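Local coordinates for protein cytosolic phospholipase A2 delta (Homo sapiens, PDB 5IZ5) that hydrolyses glycerophospholipids at the sn-2 position in a calcium-dependent way, with a preference for linoleic acid there, its N-terminal C2 domain associating with membranes upon calcium binding, at residues 34-39 with 135-140; 48-53 with 65-70; 94-99 with 107-112. The protein carries 3 engineered substitutions. All blocks are in the same frame, centred on the assembly; numbering follows the deposited sequence.

Contact 1: 34-39 with 135-140; sequences EARNLR and EEELDV
Arg36 reaches across to Glu137 and Asp139 and forms all the salt bridges of this antiparallel strand pair. Its CG stands beside the backbone N and the chain then bends at chi3 (-65°), which turns the guanidinium back over the neighbouring strand. There it meets Asp139 end-on with two nitrogens: NH1 lies 2.9 Å from Asp139 OD2 and NH2 3.1 Å from Asp139 OD1, both oxygens being approached from above the carboxylate plane. NH2 also makes a nearly straight salt bridge of 2.7 Å to Glu137 OE1, whose carboxylate stands almost perpendicular to the guanidinium (87°). Glu34 OE2 takes a further salt bridge from Arg36 NH1 within its own strand. Glu34, Arg36, Glu137 and Asp139 thus form a salt-bridge network in which one cation holds three acids, probably offsetting the repulsion between Glu34 and Asp139, whose side chains lie side by side and bring like charges close together. Thr127 is a second partner of Asp139 OD1.

The other face is tightly packed. Ala35 and Leu138 form the non-hydrogen-bonded pair, their CA atoms 4.3 Å apart, and Leu138 CD2 comes within 3.3 Å of Glu34 O; both side chains are buried against Ile96 of strand 91-98. Arg36 N and O bond to Glu137 O and N, closing the backbone pairing beside them. Past Arg36 the strand gives way to loop and the contact loosens toward solvent. Asn37 ND2 donates to Glu135 O at 2.7 Å. Arg39 brings only its aliphatic part to Glu136, Arg39 CG lying 3.4 Å from Glu136 OE2. A buried apolar face backed by a partly exposed, charged one is characteristic of a sheet in a beta sandwich, here that of the C2 domain.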
loop_
_atom_site.group_PDB
_atom_site.type_symbol
_atom_site.label_atom_id
_atom_site.label_comp_id
_atom_site.label_asym_id
_atom_site.label_seq_id
_atom_site.Cartn_x
_atom_site.Cartn_y
_atom_site.Cartn_z
ATOM N N GLU B 34 30.347 30.338 1.577
ATOM C CA GLU B 34 31.434 29.859 0.733
ATOM C C GLU B 34 31.642 28.366 0.908
ATOM O O GLU B 34 31.126 27.765 1.853
ATOM C CB GLU B 34 32.734 30.590 1.080
ATOM C CG GLU B 34 33.252 30.310 2.485
ATOM C CD GLU B 34 34.573 30.996 2.767
ATOM O OE1 GLU B 34 34.626 32.239 2.693
ATOM O OE2 GLU B 34 35.559 30.293 3.074
ATOM N N ALA B 35 32.410 27.781 -0.008
ATOM C CA ALA B 35 32.812 26.386 0.088
ATOM C C ALA B 35 34.310 26.258 -0.178
ATOM O O ALA B 35 34.919 27.151 -0.771
ATOM C CB ALA B 35 32.021 25.534 -0.893
ATOM N N ARG B 36 34.894 25.148 0.268
ATOM C CA ARG B 36 36.331 24.909 0.124
ATOM C C ARG B 36 36.635 23.476 -0.299
ATOM O O ARG B 36 35.913 22.544 0.062
ATOM C CB ARG B 36 37.046 25.187 1.447
ATOM C CG ARG B 36 37.038 26.640 1.892
ATOM C CD ARG B 36 37.623 26.782 3.288
ATOM N NE ARG B 36 36.791 26.116 4.292
ATOM C CZ ARG B 36 35.773 26.677 4.946
ATOM N NH1 ARG B 36 35.431 27.944 4.724
ATOM N NH2 ARG B 36 35.090 25.963 5.835
ATOM N N ASN B 37 37.717 23.323 -1.060
ATOM C CA ASN B 37 38.260 22.018 -1.445
ATOM C C ASN B 37 37.341 21.208 -2.356
ATOM O O ASN B 37 37.289 19.988 -2.253
ATOM C CB ASN B 37 38.627 21.191 -0.202
ATOM C CG ASN B 37 39.401 21.996 0.826
ATOM O OD1 ASN B 37 40.345 22.704 0.488
ATOM N ND2 ASN B 37 39.004 21.890 2.089
ATOM N N LEU B 38 36.619 21.877 -3.249
ATOM C CA LEU B 38 35.755 21.166 -4.192
ATOM C C LEU B 38 36.588 20.499 -5.291
ATOM O O LEU B 38 37.676 20.953 -5.619
ATOM C CB LEU B 38 34.738 22.114 -4.825
ATOM C CG LEU B 38 33.768 22.845 -3.892
ATOM C CD1 LEU B 38 32.834 23.715 -4.717
ATOM C CD2 LEU B 38 32.968 21.879 -3.028
ATOM N N ARG B 39 36.051 19.421 -5.851
ATOM C CA ARG B 39 36.719 18.626 -6.885
ATOM C C ARG B 39 36.739 19.324 -8.251
ATOM O O ARG B 39 35.741 19.913 -8.651
ATOM C CB ARG B 39 35.988 17.291 -7.019
ATOM C CG ARG B 39 35.881 16.514 -5.702
ATOM C CD ARG B 39 37.203 15.890 -5.284
ATOM N NE ARG B 39 37.626 14.886 -6.251
ATOM C CZ ARG B 39 38.834 14.328 -6.304
ATOM N NH1 ARG B 39 39.791 14.667 -5.442
ATOM N NH2 ARG B 39 39.092 13.420 -7.237
ATOM N N GLU B 135 37.233 16.248 2.699
ATOM C CA GLU B 135 37.937 17.502 2.836
ATOM C C GLU B 135 37.063 18.666 2.369
ATOM O O GLU B 135 37.378 19.806 2.647
ATOM C CB GLU B 135 39.252 17.419 2.046
ATOM C CG GLU B 135 40.132 16.250 2.470
ATOM C CD GLU B 135 41.471 16.199 1.760
ATOM O OE1 GLU B 135 41.517 16.452 0.538
ATOM O OE2 GLU B 135 42.481 15.886 2.425
ATOM N N GLU B 136 35.939 18.372 1.715
ATOM C CA GLU B 136 35.066 19.408 1.144
ATOM C C GLU B 136 34.246 20.057 2.276
ATOM O O GLU B 136 33.754 19.356 3.157
ATOM C CB GLU B 136 34.153 18.789 0.056
ATOM C CG GLU B 136 34.662 17.473 -0.543
ATOM C CD GLU B 136 34.220 17.198 -1.970
ATOM O OE1 GLU B 136 33.468 18.017 -2.554
ATOM O OE2 GLU B 136 34.646 16.145 -2.516
ATOM N N GLU B 137 34.131 21.389 2.282
ATOM C CA GLU B 137 33.380 22.098 3.334
ATOM C C GLU B 137 32.487 23.205 2.787
ATOM O O GLU B 137 32.863 23.885 1.836
ATOM C CB GLU B 137 34.333 22.705 4.367
ATOM C CG GLU B 137 35.172 21.678 5.109
ATOM C CD GLU B 137 36.024 22.276 6.216
ATOM O OE1 GLU B 137 36.022 23.514 6.401
ATOM O OE2 GLU B 137 36.705 21.495 6.909
ATOM N N LEU B 138 31.319 23.382 3.412
ATOM C CA LEU B 138 30.360 24.430 3.049
ATOM C C LEU B 138 30.004 25.262 4.287
ATOM O O LEU B 138 29.506 24.722 5.278
ATOM C CB LEU B 138 29.078 23.798 2.485
ATOM C CG LEU B 138 28.151 24.583 1.535
ATOM C CD1 LEU B 138 26.699 24.169 1.745
ATOM C CD2 LEU B 138 28.267 26.095 1.653
ATOM N N ASP B 139 30.248 26.570 4.224
ATOM C CA ASP B 139 29.882 27.481 5.317
ATOM C C ASP B 139 28.535 28.141 5.061
ATOM O O ASP B 139 28.330 28.765 4.019
ATOM C CB ASP B 139 30.937 28.573 5.504
ATOM C CG ASP B 139 32.205 28.059 6.149
ATOM O OD1 ASP B 139 32.243 26.886 6.588
ATOM O OD2 ASP B 139 33.173 28.844 6.214
ATOM N N VAL B 140 27.630 27.999 6.024
ATOM C CA VAL B 140 26.287 28.567 5.938
ATOM C C VAL B 140 25.919 29.176 7.285
ATOM O O VAL B 140 26.377 28.701 8.328
ATOM C CB VAL B 140 25.243 27.482 5.588
ATOM C CG1 VAL B 140 23.874 28.102 5.328
ATOM C CG2 VAL B 140 25.693 26.671 4.378
#

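Contact 2: 48-53 with 65-70; sequences DPYVIL and TKTLTD
Val51 and Thr65 pair near one edge of a C2-domain beta sandwich, where strand 49-53 is flanked by the irregular segment 65-70, which runs roughly antiparallel to it. Val51 N donates to Thr65 OG1 at 2.8 Å in an almost straight bond, and Thr65 N returns one to Val51 O at 2.9 Å. With chi1 at 64°, Thr65 OG1 sits between its own backbone N and carbonyl carbon; from there it serves Val51 as acceptor and donates a hydrogen bond to Lys66 O, while CG2 packs on Val51 CB. Further along, Leu68 N bonds to Pro49 O at 3.0 Å, an oxygen that also takes a weak bond from Trp76. Pro49 has no N-H to offer Leu68 O, and that carbonyl instead faces Asp48 CA and Pro49 CD.

Thr67 lies beside Tyr50, but its hydroxyl is bonded to Glu99, and the phenol OH of Tyr50 to Asp105. Asp48, a predicted ligand of a calcium ion, has its backbone N bonded to Asp98 OD1. Its own carboxylate is partly committed as well: Asp70 N meets Asp48 OD1 nearly along the C-O axis, at 3.0 Å.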
loop_
_atom_site.group_PDB
_atom_site.type_symbol
_atom_site.label_atom_id
_atom_site.label_comp_id
_atom_site.label_asym_id
_atom_site.label_seq_id
_atom_site.Cartn_x
_atom_site.Cartn_y
_atom_site.Cartn_z
ATOM N N ASP B 48 32.862 24.833 -11.867
ATOM C CA ASP B 48 32.048 26.034 -12.026
ATOM C C ASP B 48 30.850 25.909 -11.081
ATOM O O ASP B 48 29.749 25.561 -11.513
ATOM C CB ASP B 48 31.578 26.155 -13.475
ATOM C CG ASP B 48 32.736 26.244 -14.455
ATOM O OD1 ASP B 48 33.660 27.066 -14.243
ATOM O OD2 ASP B 48 32.720 25.480 -15.439
ATOM N N PRO B 49 31.059 26.189 -9.781
ATOM C CA PRO B 49 30.081 25.739 -8.801
ATOM C C PRO B 49 28.944 26.720 -8.503
ATOM O O PRO B 49 29.156 27.935 -8.456
ATOM C CB PRO B 49 30.934 25.526 -7.551
ATOM C CG PRO B 49 32.067 26.493 -7.693
ATOM C CD PRO B 49 32.159 26.922 -9.132
ATOM N N TYR B 50 27.748 26.164 -8.317
ATOM C CA TYR B 50 26.603 26.892 -7.771
ATOM C C TYR B 50 25.920 26.023 -6.718
ATOM O O TYR B 50 26.030 24.792 -6.757
ATOM C CB TYR B 50 25.610 27.270 -8.873
ATOM C CG TYR B 50 25.055 26.102 -9.656
ATOM C CD1 TYR B 50 23.865 25.486 -9.273
ATOM C CD2 TYR B 50 25.712 25.619 -10.790
ATOM C CE1 TYR B 50 23.350 24.423 -9.992
ATOM C CE2 TYR B 50 25.204 24.553 -11.512
ATOM C CZ TYR B 50 24.022 23.962 -11.110
ATOM O OH TYR B 50 23.506 22.907 -11.814
ATOM N N VAL B 51 25.219 26.662 -5.783
ATOM C CA VAL B 51 24.507 25.940 -4.732
ATOM C C VAL B 51 23.005 25.944 -4.994
ATOM O O VAL B 51 22.423 26.965 -5.362
ATOM C CB VAL B 51 24.775 26.533 -3.334
ATOM C CG1 VAL B 51 24.085 25.703 -2.258
ATOM C CG2 VAL B 51 26.270 26.600 -3.064
ATOM N N ILE B 52 22.389 24.786 -4.796
ATOM C CA ILE B 52 20.942 24.652 -4.848
ATOM C C ILE B 52 20.433 24.470 -3.420
ATOM O O ILE B 52 21.039 23.734 -2.639
ATOM C CB ILE B 52 20.539 23.475 -5.762
ATOM C CG1 ILE B 52 20.866 23.856 -7.219
ATOM C CG2 ILE B 52 19.068 23.112 -5.598
ATOM C CD1 ILE B 52 20.194 23.041 -8.310
ATOM N N LEU B 53 19.344 25.164 -3.084
ATOM C CA LEU B 53 18.645 24.956 -1.819
ATOM C C LEU B 53 17.234 24.464 -2.090
ATOM O O LEU B 53 16.480 25.085 -2.848
ATOM C CB LEU B 53 18.559 26.237 -0.994
ATOM C CG LEU B 53 19.832 27.032 -0.724
ATOM C CD1 LEU B 53 19.509 28.193 0.202
ATOM C CD2 LEU B 53 20.921 26.165 -0.118
ATOM N N THR B 65 22.164 29.763 -6.240
ATOM C CA THR B 65 23.130 30.857 -6.184
ATOM C C THR B 65 23.611 31.143 -7.595
ATOM O O THR B 65 23.290 30.412 -8.532
ATOM C CB THR B 65 24.374 30.523 -5.331
ATOM O OG1 THR B 65 25.096 29.434 -5.929
ATOM C CG2 THR B 65 23.991 30.179 -3.896
ATOM N N LYS B 66 24.393 32.202 -7.743
ATOM C CA LYS B 66 25.104 32.445 -8.988
ATOM C C LYS B 66 26.152 31.358 -9.185
ATOM O O LYS B 66 26.644 30.776 -8.214
ATOM C CB LYS B 66 25.773 33.815 -8.969
ATOM C CG LYS B 66 24.788 34.968 -9.043
ATOM C CD LYS B 66 25.497 36.285 -9.307
ATOM C CE LYS B 66 24.552 37.468 -9.166
ATOM N NZ LYS B 66 24.278 37.786 -7.738
ATOM N N THR B 67 26.462 31.069 -10.444
ATOM C CA THR B 67 27.525 30.135 -10.776
ATOM C C THR B 67 28.834 30.898 -10.796
ATOM O O THR B 67 28.944 31.925 -11.457
ATOM C CB THR B 67 27.303 29.477 -12.151
ATOM O OG1 THR B 67 26.072 28.749 -12.134
ATOM C CG2 THR B 67 28.448 28.524 -12.487
ATOM N N LEU B 68 29.821 30.405 -10.058
ATOM C CA LEU B 68 31.166 30.956 -10.134
ATOM C C LEU B 68 31.996 30.118 -11.095
ATOM O O LEU B 68 31.636 28.984 -11.425
ATOM C CB LEU B 68 31.801 31.049 -8.746
ATOM C CG LEU B 68 30.995 31.874 -7.730
ATOM C CD1 LEU B 68 31.855 32.228 -6.529
ATOM C CD2 LEU B 68 30.414 33.144 -8.343
ATOM N N THR B 69 33.103 30.703 -11.547
ATOM C CA THR B 69 33.877 30.188 -12.665
ATOM C C THR B 69 35.273 29.785 -12.202
ATOM O O THR B 69 35.998 30.596 -11.622
ATOM C CB THR B 69 33.999 31.259 -13.774
ATOM O OG1 THR B 69 34.238 32.542 -13.175
ATOM C CG2 THR B 69 32.720 31.337 -14.600
ATOM N N ASP B 70 35.622 28.517 -12.421
ATOM C CA ASP B 70 36.998 28.035 -12.262
ATOM C C ASP B 70 37.605 28.438 -10.914
ATOM O O ASP B 70 38.661 29.075 -10.877
ATOM C CB ASP B 70 37.890 28.561 -13.407
ATOM C CG ASP B 70 39.222 27.837 -13.496
ATOM O OD1 ASP B 70 40.283 28.491 -13.347
ATOM O OD2 ASP B 70 39.201 26.607 -13.714
#

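Contact 3: 94-99 with 107-112; sequences LSIYDE and ICFKVL
Tyr97 and Ile107 pack against each other on one face of this antiparallel hairpin, with Ile107 CG1 over the phenol ring, 4.2 Å from its centroid and 16° off the ring normal. This is a CH-pi contact, and two torsions set it up: Tyr97 has CG beside its backbone N (chi1 -76°), whereas Ile107 holds CG1 anti to its own N. The isoleucine branch therefore runs across the ring, its CD1 ending 3.7 Å from Tyr97 OH. Replacing Tyr97 by an alanine removes the ring, which would probably strip Ile107 CG1 of the face it lies on and leave the isoleucine branch freer to turn. Ser95, on the same face, turns OG to Glu93 and lies alongside the extended aliphatic chain of Lys110.

On the other face Ile96 extends CD1 to within 3.6 Å of Phe109 CB, and its second branch, CG2, touches Cys108 SG at 3.7 Å. Phe109 swings its ring off along the sheet, CG lying opposite its backbone N (chi1 -168°), and packs on Leu138 of strand 137-146. Leu94 and Val111 point the same way side by side, CD1 against CG1.

Backbone bonds pair Leu94 with Val111 in both directions, and Ile96 N gives to Phe109 O. Beyond that the register slips by one residue: Ile96 O accepts from Cys108 N at 2.9 Å and only weakly from Phe109 N. Two residues facing one make a classic beta bulge, set in a C2-domain hairpin whose first strand leads into Asp98, a predicted calcium ligand.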
loop_
_atom_site.group_PDB
_atom_site.type_symbol
_atom_site.label_atom_id
_atom_site.label_comp_id
_atom_site.label_asym_id
_atom_site.label_seq_id
_atom_site.Cartn_x
_atom_site.Cartn_y
_atom_site.Cartn_z
ATOM N N LEU B 94 21.098 21.062 0.791
ATOM C CA LEU B 94 22.070 21.975 0.209
ATOM C C LEU B 94 23.001 21.167 -0.689
ATOM O O LEU B 94 23.755 20.315 -0.211
ATOM C CB LEU B 94 22.858 22.699 1.298
ATOM C CG LEU B 94 22.019 23.427 2.355
ATOM C CD1 LEU B 94 21.708 22.516 3.534
ATOM C CD2 LEU B 94 22.730 24.669 2.856
ATOM N N SER B 95 22.921 21.426 -1.993
ATOM C CA SER B 95 23.707 20.700 -2.986
ATOM C C SER B 95 24.559 21.666 -3.800
ATOM O O SER B 95 24.075 22.715 -4.225
ATOM C CB SER B 95 22.782 19.925 -3.924
ATOM O OG SER B 95 22.030 18.956 -3.219
ATOM N N ILE B 96 25.828 21.316 -4.009
ATOM C CA ILE B 96 26.701 22.077 -4.897
ATOM C C ILE B 96 26.866 21.289 -6.186
ATOM O O ILE B 96 27.209 20.105 -6.158
ATOM C CB ILE B 96 28.091 22.341 -4.291
ATOM C CG1 ILE B 96 27.949 22.945 -2.891
ATOM C CG2 ILE B 96 28.893 23.266 -5.203
ATOM C CD1 ILE B 96 29.257 23.143 -2.156
ATOM N N TYR B 97 26.598 21.949 -7.307
ATOM C CA TYR B 97 26.741 21.344 -8.622
ATOM C C TYR B 97 27.853 22.044 -9.401
ATOM O O TYR B 97 28.184 23.199 -9.124
ATOM C CB TYR B 97 25.423 21.438 -9.388
ATOM C CG TYR B 97 24.370 20.451 -8.941
ATOM C CD1 TYR B 97 24.281 19.188 -9.523
ATOM C CD2 TYR B 97 23.454 20.784 -7.948
ATOM C CE1 TYR B 97 23.312 18.283 -9.121
ATOM C CE2 TYR B 97 22.482 19.886 -7.539
ATOM C CZ TYR B 97 22.415 18.640 -8.129
ATOM O OH TYR B 97 21.454 17.746 -7.724
ATOM N N ASP B 98 28.417 21.330 -10.373
ATOM C CA ASP B 98 29.466 21.856 -11.245
ATOM C C ASP B 98 28.835 22.153 -12.601
ATOM O O ASP B 98 28.400 21.232 -13.295
ATOM C CB ASP B 98 30.591 20.825 -11.381
ATOM C CG ASP B 98 31.760 21.315 -12.240
ATOM O OD1 ASP B 98 31.763 22.477 -12.701
ATOM O OD2 ASP B 98 32.695 20.521 -12.450
ATOM N N GLU B 99 28.781 23.430 -12.976
ATOM C CA GLU B 99 28.091 23.826 -14.203
ATOM C C GLU B 99 28.857 23.427 -15.466
ATOM O O GLU B 99 30.049 23.705 -15.598
ATOM C CB GLU B 99 27.816 25.328 -14.222
ATOM C CG GLU B 99 26.909 25.750 -15.369
ATOM C CD GLU B 99 26.496 27.204 -15.277
ATOM O OE1 GLU B 99 27.267 28.073 -15.731
ATOM O OE2 GLU B 99 25.400 27.478 -14.748
ATOM N N ILE B 107 27.093 16.667 -9.473
ATOM C CA ILE B 107 27.020 17.095 -8.085
ATOM C C ILE B 107 28.379 16.864 -7.430
ATOM O O ILE B 107 28.962 15.791 -7.572
ATOM C CB ILE B 107 25.891 16.347 -7.332
ATOM C CG1 ILE B 107 25.561 17.057 -6.021
ATOM C CG2 ILE B 107 26.241 14.881 -7.084
ATOM C CD1 ILE B 107 24.213 16.669 -5.459
ATOM N N CYS B 108 28.906 17.882 -6.756
ATOM C CA CYS B 108 30.165 17.730 -6.021
ATOM C C CYS B 108 30.003 17.810 -4.506
ATOM O O CYS B 108 30.965 17.588 -3.778
ATOM C CB CYS B 108 31.217 18.744 -6.499
ATOM S SG CYS B 108 30.630 20.416 -6.848
ATOM N N PHE B 109 28.793 18.107 -4.030
ATOM C CA PHE B 109 28.543 18.244 -2.599
ATOM C C PHE B 109 27.044 18.174 -2.312
ATOM O O PHE B 109 26.244 18.754 -3.045
ATOM C CB PHE B 109 29.108 19.571 -2.091
ATOM C CG PHE B 109 29.153 19.682 -0.593
ATOM C CD1 PHE B 109 30.300 19.333 0.108
ATOM C CD2 PHE B 109 28.054 20.156 0.116
ATOM C CE1 PHE B 109 30.351 19.443 1.490
ATOM C CE2 PHE B 109 28.097 20.267 1.496
ATOM C CZ PHE B 109 29.244 19.908 2.184
ATOM N N LYS B 110 26.675 17.470 -1.243
ATOM C CA LYS B 110 25.284 17.348 -0.823
ATOM C C LYS B 110 25.218 17.100 0.674
ATOM O O LYS B 110 25.886 16.203 1.193
ATOM C CB LYS B 110 24.583 16.209 -1.568
ATOM C CG LYS B 110 23.152 15.955 -1.110
ATOM C CD LYS B 110 22.320 15.276 -2.188
ATOM C CE LYS B 110 21.089 14.600 -1.605
ATOM N NZ LYS B 110 20.079 14.265 -2.649
ATOM N N VAL B 111 24.420 17.912 1.360
ATOM C CA VAL B 111 24.081 17.667 2.754
ATOM C C VAL B 111 22.578 17.824 2.987
ATOM O O VAL B 111 21.929 18.655 2.352
ATOM C CB VAL B 111 24.875 18.591 3.704
ATOM C CG1 VAL B 111 24.498 20.053 3.508
ATOM C CG2 VAL B 111 24.651 18.190 5.154
ATOM N N LEU B 112 22.036 16.995 3.879
ATOM C CA LEU B 112 20.652 17.118 4.330
ATOM C C LEU B 112 20.698 17.578 5.769
ATOM O O LEU B 112 21.414 16.993 6.584
ATOM C CB LEU B 112 19.901 15.789 4.237
ATOM C CG LEU B 112 19.267 15.373 2.926
ATOM C CD1 LEU B 112 20.055 15.877 1.747
ATOM C CD2 LEU B 112 19.102 13.860 2.857
#

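In the fold
The three contacts join parts of one C2 beta sandwich, apart from the catalytic domain that holds the nucleophile Ser365. Contacts 2 and 3 share a four-stranded sheet, with centres about 9 Å apart, and are stitched where strands 49-55 and 91-98 run as neighbours, Ile52 N lying 2.7 Å from Ser95 O. Contact 1 belongs to the opposing sheet, its centre about 10 Å from that of contact 3. Between the sheets, Ala35 CB packs 3.9 Å from Ile96 CD1. The predicted calcium site lies at one end of the sandwich: contact 2 supplies Asp48 and contact 3 Asp98, nearest side-chain atoms about 4 Å apart, while the side chain of Arg39 in contact 1 is about 7 Å from that of Asp98.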